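Local coordinates for AgaA (Rhizobium radiobacter, PDB 6HLX), which binds the opine agropinic acid as the periplasmic substrate-binding protein of an ABC transporter, delivering it for import, at residues 323-328 and 352-357; 249-254 and 316-321. All blocks are in the same frame, centred on the assembly; numbering follows the deposited sequence.

Contact 1 of 2, residues 323-328 and 352-357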
loop_
_atom_site.group_PDB
_atom_site.type_symbol
_atom_site.label_atom_id
_atom_site.label_comp_id
_atom_site.label_asym_id
_atom_site.label_seq_id
_atom_site.Cartn_x
_atom_site.Cartn_y
_atom_site.Cartn_z
ATOM N N GLU A 323 0.346 -0.976 -30.812
ATOM C CA GLU A 323 -0.894 -0.592 -30.129
ATOM C C GLU A 323 -0.918 -1.277 -28.762
ATOM O O GLU A 323 -0.479 -2.424 -28.628
ATOM C CB GLU A 323 -2.120 -1.016 -30.948
ATOM C CG GLU A 323 -2.157 -0.428 -32.352
ATOM C CD GLU A 323 -3.362 -0.776 -33.210
ATOM O OE1 GLU A 323 -3.588 -0.062 -34.214
ATOM O OE2 GLU A 323 -4.075 -1.756 -32.888
ATOM N N VAL A 324 -1.440 -0.581 -27.733
ATOM C CA VAL A 324 -1.481 -1.134 -26.388
ATOM C C VAL A 324 -2.615 -0.473 -25.610
ATOM O O VAL A 324 -3.025 0.630 -25.953
ATOM C CB VAL A 324 -0.097 -0.942 -25.678
ATOM C CG1 VAL A 324 0.245 0.532 -25.493
ATOM C CG2 VAL A 324 -0.001 -1.699 -24.352
ATOM N N ARG A 325 -3.063 -1.118 -24.538
ATOM C CA ARG A 325 -4.077 -0.551 -23.666
ATOM C C ARG A 325 -3.463 -0.254 -22.310
ATOM O O ARG A 325 -2.736 -1.091 -21.777
ATOM C CB ARG A 325 -5.258 -1.515 -23.494
ATOM C CG ARG A 325 -5.958 -1.880 -24.816
ATOM C CD ARG A 325 -7.356 -2.421 -24.572
ATOM N NE ARG A 325 -8.282 -1.366 -24.148
ATOM C CZ ARG A 325 -9.033 -0.641 -24.973
ATOM N NH1 ARG A 325 -8.981 -0.844 -26.286
ATOM N NH2 ARG A 325 -9.842 0.295 -24.493
ATOM N N LEU A 326 -3.760 0.928 -21.751
ATOM C CA LEU A 326 -3.289 1.334 -20.416
ATOM C C LEU A 326 -4.451 1.330 -19.442
ATOM O O LEU A 326 -5.443 2.046 -19.644
ATOM C CB LEU A 326 -2.663 2.732 -20.464
ATOM C CG LEU A 326 -2.200 3.404 -19.144
ATOM C CD1 LEU A 326 -1.111 2.575 -18.452
ATOM C CD2 LEU A 326 -1.672 4.797 -19.430
ATOM N N LEU A 327 -4.297 0.553 -18.369
ATOM C CA LEU A 327 -5.313 0.487 -17.313
ATOM C C LEU A 327 -5.036 1.536 -16.249
ATOM O O LEU A 327 -3.942 1.580 -15.670
ATOM C CB LEU A 327 -5.341 -0.914 -16.669
ATOM C CG LEU A 327 -6.263 -1.103 -15.454
ATOM C CD1 LEU A 327 -7.755 -0.892 -15.823
ATOM C CD2 LEU A 327 -6.020 -2.451 -14.786
ATOM N N ALA A 328 -6.050 2.327 -15.923
ATOM C CA ALA A 328 -5.947 3.258 -14.800
ATOM C C ALA A 328 -7.360 3.340 -14.201
ATOM O O ALA A 328 -8.039 2.308 -14.146
ATOM C CB ALA A 328 -5.417 4.627 -15.260
ATOM N N LYS A 352 0.552 3.680 -29.730
ATOM C CA LYS A 352 -0.847 4.114 -29.726
ATOM C C LYS A 352 -1.542 3.511 -28.521
ATOM O O LYS A 352 -1.852 2.321 -28.511
ATOM C CB LYS A 352 -1.537 3.739 -31.043
ATOM C CG LYS A 352 -0.948 4.498 -32.244
ATOM C CD LYS A 352 -1.068 3.733 -33.568
ATOM C CE LYS A 352 0.005 2.678 -33.774
ATOM N NZ LYS A 352 1.317 3.256 -34.185
ATOM N N VAL A 353 -1.732 4.329 -27.481
ATOM C CA VAL A 353 -2.317 3.887 -26.216
ATOM C C VAL A 353 -3.822 4.152 -26.194
ATOM O O VAL A 353 -4.232 5.275 -26.468
ATOM C CB VAL A 353 -1.630 4.619 -25.023
ATOM C CG1 VAL A 353 -2.272 4.259 -23.679
ATOM C CG2 VAL A 353 -0.123 4.371 -24.994
ATOM N N LYS A 354 -4.624 3.134 -25.842
ATOM C CA LYS A 354 -6.068 3.270 -25.589
ATOM C C LYS A 354 -6.228 3.153 -24.069
ATOM O O LYS A 354 -5.543 2.341 -23.443
ATOM C CB LYS A 354 -6.870 2.194 -26.312
ATOM C CG LYS A 354 -6.760 2.386 -27.835
ATOM C CD LYS A 354 -7.808 1.634 -28.634
ATOM C CE LYS A 354 -7.810 2.043 -30.096
ATOM N NZ LYS A 354 -8.289 3.442 -30.295
ATOM N N LEU A 355 -7.074 3.993 -23.470
ATOM C CA LEU A 355 -7.236 4.010 -22.016
ATOM C C LEU A 355 -8.435 3.231 -21.513
ATOM O O LEU A 355 -9.538 3.337 -22.080
ATOM C CB LEU A 355 -7.372 5.462 -21.509
ATOM C CG LEU A 355 -6.240 6.440 -21.837
ATOM C CD1 LEU A 355 -6.535 7.810 -21.265
ATOM C CD2 LEU A 355 -4.890 5.928 -21.341
ATOM N N ASP A 356 -8.238 2.507 -20.400
ATOM C CA ASP A 356 -9.314 1.818 -19.696
ATOM C C ASP A 356 -9.380 2.488 -18.340
ATOM O O ASP A 356 -8.439 2.393 -17.560
ATOM C CB ASP A 356 -9.062 0.304 -19.592
ATOM C CG ASP A 356 -9.210 -0.353 -20.955
ATOM O OD1 ASP A 356 -10.218 -0.084 -21.637
ATOM O OD2 ASP A 356 -8.304 -1.108 -21.350
ATOM N N LEU A 357 -10.473 3.217 -18.089
ATOM C CA LEU A 357 -10.644 4.048 -16.898
ATOM C C LEU A 357 -11.899 3.672 -16.119
ATOM O O LEU A 357 -12.796 4.499 -15.965
ATOM C CB LEU A 357 -10.702 5.530 -17.318
ATOM C CG LEU A 357 -9.490 6.061 -18.121
ATOM C CD1 LEU A 357 -9.731 7.475 -18.596
ATOM C CD2 LEU A 357 -8.177 5.923 -17.335
#

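Contact 2 of 2, residues 249-254 and 316-321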
loop_
_atom_site.group_PDB
_atom_site.type_symbol
_atom_site.label_atom_id
_atom_site.label_comp_id
_atom_site.label_asym_id
_atom_site.label_seq_id
_atom_site.Cartn_x
_atom_site.Cartn_y
_atom_site.Cartn_z
ATOM N N PHE A 249 2.805 -9.413 -22.297
ATOM C CA PHE A 249 2.506 -8.579 -23.468
ATOM C C PHE A 249 3.873 -8.434 -24.124
ATOM O O PHE A 249 4.771 -7.802 -23.555
ATOM C CB PHE A 249 1.887 -7.222 -23.068
ATOM C CG PHE A 249 1.531 -6.339 -24.246
ATOM C CD1 PHE A 249 0.444 -6.640 -25.063
ATOM C CD2 PHE A 249 2.271 -5.198 -24.528
ATOM C CE1 PHE A 249 0.116 -5.817 -26.149
ATOM C CE2 PHE A 249 1.943 -4.374 -25.611
ATOM C CZ PHE A 249 0.871 -4.689 -26.416
ATOM N N GLU A 250 4.066 -9.109 -25.273
ATOM C CA GLU A 250 5.367 -9.240 -25.935
ATOM C C GLU A 250 6.254 -7.952 -25.921
ATOM O O GLU A 250 7.369 -8.066 -25.412
ATOM C CB GLU A 250 5.237 -9.819 -27.348
ATOM C CG GLU A 250 6.589 -10.214 -27.926
ATOM C CD GLU A 250 6.608 -11.301 -28.985
ATOM O OE1 GLU A 250 5.522 -11.729 -29.442
ATOM O OE2 GLU A 250 7.724 -11.729 -29.358
ATOM N N PRO A 251 5.831 -6.748 -26.382
ATOM C CA PRO A 251 6.735 -5.577 -26.297
ATOM C C PRO A 251 7.263 -5.295 -24.875
ATOM O O PRO A 251 8.426 -4.926 -24.704
ATOM C CB PRO A 251 5.845 -4.421 -26.794
ATOM C CG PRO A 251 4.880 -5.077 -27.719
ATOM C CD PRO A 251 4.566 -6.387 -27.065
ATOM N N PHE A 252 6.431 -5.546 -23.852
ATOM C CA PHE A 252 6.794 -5.286 -22.446
ATOM C C PHE A 252 7.683 -6.354 -21.815
ATOM O O PHE A 252 8.007 -6.245 -20.640
ATOM C CB PHE A 252 5.528 -5.059 -21.605
ATOM C CG PHE A 252 4.763 -3.818 -21.982
ATOM C CD1 PHE A 252 5.391 -2.760 -22.636
ATOM C CD2 PHE A 252 3.435 -3.666 -21.608
ATOM C CE1 PHE A 252 4.676 -1.615 -22.992
ATOM C CE2 PHE A 252 2.732 -2.509 -21.933
ATOM C CZ PHE A 252 3.358 -1.487 -22.608
ATOM N N SER A 253 8.039 -7.402 -22.570
ATOM C CA SER A 253 8.968 -8.418 -22.074
ATOM C C SER A 253 10.391 -7.921 -22.341
ATOM O O SER A 253 11.350 -8.565 -21.920
ATOM C CB SER A 253 8.758 -9.737 -22.811
ATOM O OG SER A 253 9.182 -9.659 -24.161
ATOM N N LYS A 254 10.519 -6.791 -23.076
ATOM C CA LYS A 254 11.806 -6.250 -23.504
ATOM C C LYS A 254 12.302 -5.067 -22.680
ATOM O O LYS A 254 11.661 -4.019 -22.698
ATOM C CB LYS A 254 11.777 -5.883 -25.003
ATOM C CG LYS A 254 11.448 -7.076 -25.892
ATOM C CD LYS A 254 11.132 -6.677 -27.313
ATOM C CE LYS A 254 10.616 -7.841 -28.139
ATOM N NZ LYS A 254 11.618 -8.934 -28.276
ATOM N N ALA A 316 14.573 -2.585 -30.471
ATOM C CA ALA A 316 13.763 -3.655 -29.889
ATOM C C ALA A 316 12.901 -4.404 -30.930
ATOM O O ALA A 316 12.320 -5.438 -30.604
ATOM C CB ALA A 316 12.868 -3.083 -28.792
ATOM N N GLY A 317 12.823 -3.881 -32.151
ATOM C CA GLY A 317 12.050 -4.490 -33.229
ATOM C C GLY A 317 10.709 -3.839 -33.514
ATOM O O GLY A 317 9.875 -4.440 -34.201
ATOM N N TYR A 318 10.507 -2.585 -33.030
ATOM C CA TYR A 318 9.279 -1.789 -33.215
ATOM C C TYR A 318 9.567 -0.456 -33.935
ATOM O O TYR A 318 9.401 0.606 -33.330
ATOM C CB TYR A 318 8.534 -1.582 -31.863
ATOM C CG TYR A 318 8.241 -2.899 -31.183
ATOM C CD1 TYR A 318 7.178 -3.694 -31.594
ATOM C CD2 TYR A 318 9.083 -3.396 -30.191
ATOM C CE1 TYR A 318 6.955 -4.950 -31.038
ATOM C CE2 TYR A 318 8.872 -4.654 -29.627
ATOM C CZ TYR A 318 7.805 -5.426 -30.054
ATOM O OH TYR A 318 7.574 -6.656 -29.493
ATOM N N PRO A 319 9.978 -0.468 -35.234
ATOM C CA PRO A 319 10.292 0.807 -35.915
ATOM C C PRO A 319 9.076 1.699 -36.156
ATOM O O PRO A 319 9.229 2.901 -36.382
ATOM C CB PRO A 319 10.940 0.354 -37.228
ATOM C CG PRO A 319 10.354 -0.983 -37.490
ATOM C CD PRO A 319 10.210 -1.620 -36.132
ATOM N N ASN A 320 7.874 1.103 -36.085
ATOM C CA ASN A 320 6.598 1.786 -36.282
ATOM C C ASN A 320 5.757 1.784 -35.012
ATOM O O ASN A 320 4.578 2.113 -35.074
ATOM C CB ASN A 320 5.831 1.131 -37.436
ATOM C CG ASN A 320 6.620 1.112 -38.724
ATOM O OD1 ASN A 320 6.840 0.058 -39.330
ATOM N ND2 ASN A 320 7.081 2.279 -39.150
ATOM N N GLY A 321 6.365 1.423 -33.880
ATOM C CA GLY A 321 5.677 1.359 -32.595
ATOM C C GLY A 321 4.726 0.184 -32.525
ATOM O O GLY A 321 4.942 -0.834 -33.194
#

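Contact 1 of 2, residues 323-328 and 352-357
V324 bridges K352 and K354 in a parallel strand pair: its N gives to K352 O, and its O accepts from K354 N at 3.0 Å. The pattern repeats two residues on, where L326 N reaches K354 O at 2.8 Å and L326 O accepts from D356 N. A fifth bond, A328 N to D356 O, continues the register past the strand end. Between these bonds, CA-H groups of alternate residues approach the same oxygens, as R325 CA does K354 O at 3.3 Å. The short axes approach to 4.5 Å with their N-to-C directions 31° apart.

The charged interaction lies on the face bearing R325 and D356. The guanidinium grips the carboxylate side-on: R325 NE meets D356 OD2 at 2.8 Å with a nearly straight N-H (170°), while R325 NH2 meets D356 OD1 at 2.9 Å. Both oxygens are met on their syn side but from out of the carboxylate plane, NH2 more so than NE, in keeping with the 25° between the two planes. A bend at chi3 turns the R325 chain along the strands to its diagonal partner, and K354 CB lies over one guanidinium face, toward its rim, its distance to R325 NH1 being 3.7 Å.

Apolar contacts occupy the other face. V324 and V353 lie side by side, as do L326 and L355, and V353 CG1 comes to 3.6 Å from L326 CB. Helix 333-347 covers this face through I340 and Q343, which touch L355.

Strand 322-327, helix 333-347 and strand 351-356 thus form a beta-alpha-beta unit, with 351-356 at the edge of its sheet, an arrangement characteristic of the alpha/beta lobes of periplasmic binding proteins.

Contact 2 of 2, residues 249-254 and 316-321
Y318 reaches from the turn after helix 306-315 to P251 and K254, and its ring and hydroxyl make most of the contact. Its CA-CB bond already points toward 249-254, and CG stands anti to the carbonyl carbon (chi1 -55°), directing the ring across the gap. CB and CG carry the ring outward without meeting the other segment. Further along, the two carbons ortho to the hydroxyl have different neighbours: CE1 has P251 CG at 3.9 Å, whereas CE2 lies 3.8 Å from K254 CD, a methylene that sits at the ring edge, in its plane. Beyond them CZ packs on P251 CG at 3.8 Å; the proline and tyrosine side chains cross at about a right angle.

At the tip, Y318 OH has a carbon environment within this contact, with P251 CA and K254 CE each 3.5 Å away and E250 CG at 4.0 Å. No hydrogen bond joins the two segments, and their mutual burial is a modest 190 Å². The K254 chain also passes A316, its CD being 3.7 Å from A316 O.

Each partner is shaped by a local turn. E250 O accepts both the backbone N-H and the side-chain OG of S253, the latter at 2.7 Å, fixing the 3-10 segment that presents P251. In the other segment, G317 closes helix 306-315 in a Schellman motif with phi 102°, and a type I turn runs from Y318 to G321. F322 meets the Y318 ring edge-to-face and also touches P251. This is surface packing between two connections of an alpha/beta lobe: a helix-to-strand turn laid against a 3-10 segment followed by K254, the N-cap residue of helix 255-264.

In the fold
From the N terminus, the chain leaves strand 240-245, makes the 3-10 turn of 249-254 and passes through helices 255-264, 267-274 and 306-315. Contact 2 then closes this loop at 316-321. Strand 322-327 follows directly, and after helix 333-347 contact 1 closes a second, shorter loop at 352-357. The loops are in series, neither nested nor crossed. The centres of the two contacts are about 16 Å apart, yet they touch: F249 CZ lies 3.4 Å from E323 O, and F252 CE2 lies 3.7 Å from V324 CG2. Strands 240-245 and 322-327 share one mixed sheet, with 374-379 between them, so both contacts belong to the same lobe.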